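Local structure of aromatic-amino-acid:2-oxoglutarate transaminase (Candida albicans, 6HND) at residues B[224-227]-B[228-232]. The protein probably transfers amino groups between aromatic amino acids and 2-oxo acids such as 2-oxoglutarate, using pyridoxal 5'-phosphate as cofactor. Residues are numbered along the deposited sequence; the frame is centred on the assembly and turned at random.
Sequences FVDL and LENWE
Asn-230 folds back over the last turn of helix 221-229 and holds Asp-226 by one backbone bond and two weak bonds from its side-chain amide. Its backbone N donates to Asp-226 O (2.8 Å). With CG beside its own backbone N (chi1 -58°), the amide swings back along the helix: Asn-230 ND2 makes a weak, bent bond to Asp-226 OD1 (2.7 Å) and a longer one, also weak, to Asp-226 O (3.3 Å). Carboxylate and amide planes stand 54° apart. Upstream, the helical bonds are straighter: Leu-228 N to Phe-224 O (3.0 Å) and Glu-229 N to Val-225 O (2.7 Å).

Apolar contacts follow the same i to i+4 spacing. Leu-228 CD1 sits over one face of the Phe-224 ring, displaced toward its rim, in a CH-pi contact 4.1 Å from the centroid. Leu-227 CD1 packs against Trp-231 CZ3 (3.8 Å), the two side chains running alongside each other. Both pairs are buried; Phe-224, Leu-227 and Trp-231 reach Leu-185 of strand 183-187, and Phe-224 also meets helix 260-272. On the more exposed side, the extended Glu-229 chain lies beside Val-225, its OE2 3.3 Å from CG1 of that valine.

Asn-230 is the single non-helical residue between helices 221-229 and 231-234. This is an amphipathic helix end, its apolar side packed on the seven-stranded mixed sheet of the fold type I aminotransferases, away from the cofactor.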
ATOM      1  N   PHE B 224       1.716 -23.638 -27.202  1.00 33.58           N
ATOM      2  CA  PHE B 224       2.567 -22.503 -26.788  1.00 36.37           C
ATOM      3  C   PHE B 224       3.681 -22.324 -27.835  1.00 34.73           C
ATOM      4  O   PHE B 224       3.788 -21.253 -28.463  1.00 36.71           O
ATOM      5  CB  PHE B 224       3.057 -22.678 -25.344  1.00 35.97           C
ATOM      6  CG  PHE B 224       3.772 -21.469 -24.776  1.00 37.39           C
ATOM      7  CD1 PHE B 224       3.157 -20.230 -24.736  1.00 39.93           C
ATOM      8  CD2 PHE B 224       5.063 -21.560 -24.294  1.00 36.87           C
ATOM      9  CE1 PHE B 224       3.827 -19.123 -24.234  1.00 43.23           C
ATOM     10  CE2 PHE B 224       5.733 -20.453 -23.805  1.00 34.36           C
ATOM     11  CZ  PHE B 224       5.106 -19.239 -23.757  1.00 37.60           C
ATOM     12  N   VAL B 225       4.440 -23.373 -28.107  1.00 36.29           N
ATOM     13  CA  VAL B 225       5.463 -23.368 -29.195  1.00 38.06           C
ATOM     14  C   VAL B 225       4.822 -22.859 -30.504  1.00 39.97           C
ATOM     15  O   VAL B 225       5.379 -21.945 -31.139  1.00 39.51           O
ATOM     16  CB  VAL B 225       6.128 -24.754 -29.327  1.00 37.80           C
ATOM     17  CG1 VAL B 225       7.048 -24.836 -30.534  1.00 41.90           C
ATOM     18  CG2 VAL B 225       6.917 -25.098 -28.084  1.00 36.30           C
ATOM     19  N   ASP B 226       3.662 -23.378 -30.889  1.00 40.96           N
ATOM     20  CA  ASP B 226       3.009 -23.002 -32.164  1.00 42.76           C
ATOM     21  C   ASP B 226       2.717 -21.490 -32.161  1.00 45.74           C
ATOM     22  O   ASP B 226       2.995 -20.816 -33.206  1.00 41.14           O
ATOM     23  CB  ASP B 226       1.757 -23.846 -32.415  1.00 44.04           C
ATOM     24  CG  ASP B 226       1.060 -23.455 -33.706  1.00 50.48           C
ATOM     25  OD1 ASP B 226       1.622 -23.726 -34.780  1.00 53.34           O
ATOM     26  OD2 ASP B 226      -0.013 -22.822 -33.624  1.00 57.12           O
ATOM     27  N   LEU B 227       2.154 -20.969 -31.063  1.00 40.50           N
ATOM     28  CA  LEU B 227       1.862 -19.513 -30.899  1.00 41.46           C
ATOM     29  C   LEU B 227       3.165 -18.720 -31.105  1.00 36.96           C
ATOM     30  O   LEU B 227       3.165 -17.749 -31.837  1.00 38.76           O
ATOM     31  CB  LEU B 227       1.244 -19.278 -29.511  1.00 43.80           C
ATOM     32  CG  LEU B 227       0.958 -17.830 -29.094  1.00 41.11           C
ATOM     33  CD1 LEU B 227      -0.050 -17.176 -30.017  1.00 43.06           C
ATOM     34  CD2 LEU B 227       0.458 -17.766 -27.653  1.00 40.73           C
ATOM     35  N   LEU B 228       4.269 -19.156 -30.514  1.00 39.73           N
ATOM     36  CA  LEU B 228       5.547 -18.405 -30.576  1.00 39.02           C
ATOM     37  C   LEU B 228       6.199 -18.555 -31.956  1.00 39.21           C
ATOM     38  O   LEU B 228       6.719 -17.566 -32.455  1.00 47.52           O
ATOM     39  CB  LEU B 228       6.444 -18.889 -29.440  1.00 37.88           C
ATOM     40  CG  LEU B 228       6.067 -18.335 -28.068  1.00 38.85           C
ATOM     41  CD1 LEU B 228       7.052 -18.801 -26.993  1.00 37.52           C
ATOM     42  CD2 LEU B 228       6.017 -16.820 -28.111  1.00 41.85           C
ATOM     43  N   GLU B 229       6.148 -19.732 -32.567  1.00 42.79           N
ATOM     44  CA  GLU B 229       6.787 -19.986 -33.886  1.00 42.33           C
ATOM     45  C   GLU B 229       5.970 -19.338 -34.989  1.00 39.87           C
ATOM     46  O   GLU B 229       6.566 -19.044 -36.013  1.00 46.92           O
ATOM     47  CB  GLU B 229       6.904 -21.477 -34.198  1.00 43.52           C
ATOM     48  CG  GLU B 229       7.943 -22.183 -33.340  1.00 44.88           C
ATOM     49  CD  GLU B 229       8.153 -23.639 -33.696  1.00 45.05           C
ATOM     50  OE1 GLU B 229       7.456 -24.112 -34.624  1.00 46.75           O
ATOM     51  OE2 GLU B 229       9.023 -24.284 -33.059  1.00 41.93           O
ATOM     52  N   ASN B 230       4.658 -19.160 -34.799  1.00 41.48           N
ATOM     53  CA  ASN B 230       3.747 -18.668 -35.864  1.00 39.16           C
ATOM     54  C   ASN B 230       3.062 -17.392 -35.357  1.00 40.47           C
ATOM     55  O   ASN B 230       1.892 -17.130 -35.731  1.00 42.86           O
ATOM     56  CB  ASN B 230       2.785 -19.771 -36.326  1.00 40.34           C
ATOM     57  CG  ASN B 230       3.493 -21.015 -36.841  1.00 44.74           C
ATOM     58  OD1 ASN B 230       4.220 -20.970 -37.822  1.00 51.33           O
ATOM     59  ND2 ASN B 230       3.326 -22.142 -36.175  1.00 47.58           N
ATOM     60  N   TRP B 231       3.775 -16.581 -34.578  1.00 42.54           N
ATOM     61  CA  TRP B 231       3.201 -15.347 -33.981  1.00 45.70           C
ATOM     62  C   TRP B 231       2.483 -14.518 -35.050  1.00 44.81           C
ATOM     63  O   TRP B 231       1.292 -14.178 -34.826  1.00 43.09           O
ATOM     64  CB  TRP B 231       4.244 -14.510 -33.229  1.00 43.10           C
ATOM     65  CG  TRP B 231       3.614 -13.360 -32.500  1.00 42.41           C
ATOM     66  CD1 TRP B 231       3.515 -12.067 -32.939  1.00 40.21           C
ATOM     67  CD2 TRP B 231       2.907 -13.421 -31.238  1.00 41.66           C
ATOM     68  NE1 TRP B 231       2.848 -11.307 -32.013  1.00 40.28           N
ATOM     69  CE2 TRP B 231       2.473 -12.105 -30.950  1.00 40.47           C
ATOM     70  CE3 TRP B 231       2.618 -14.439 -30.319  1.00 38.04           C
ATOM     71  CZ2 TRP B 231       1.769 -11.794 -29.785  1.00 36.44           C
ATOM     72  CZ3 TRP B 231       1.950 -14.119 -29.156  1.00 39.53           C
ATOM     73  CH2 TRP B 231       1.531 -12.810 -28.888  1.00 36.67           C
ATOM     74  N   GLU B 232       3.157 -14.225 -36.167  1.00 47.74           N
ATOM     75  CA  GLU B 232       2.651 -13.322 -37.246  1.00 54.04           C
ATOM     76  C   GLU B 232       1.320 -13.833 -37.825  1.00 51.29           C
ATOM     77  O   GLU B 232       0.538 -13.002 -38.329  1.00 53.12           O
ATOM     78  CB  GLU B 232       3.718 -13.134 -38.325  1.00 60.92           C
ATOM     79  CG  GLU B 232       4.653 -11.975 -38.014  1.00 79.96           C
ATOM     80  CD  GLU B 232       6.091 -12.077 -38.515  1.00 91.63           C
ATOM     81  OE1 GLU B 232       6.325 -12.579 -39.655  1.00 91.30           O
ATOM     82  OE2 GLU B 232       6.981 -11.621 -37.770  1.00 92.98           O
TER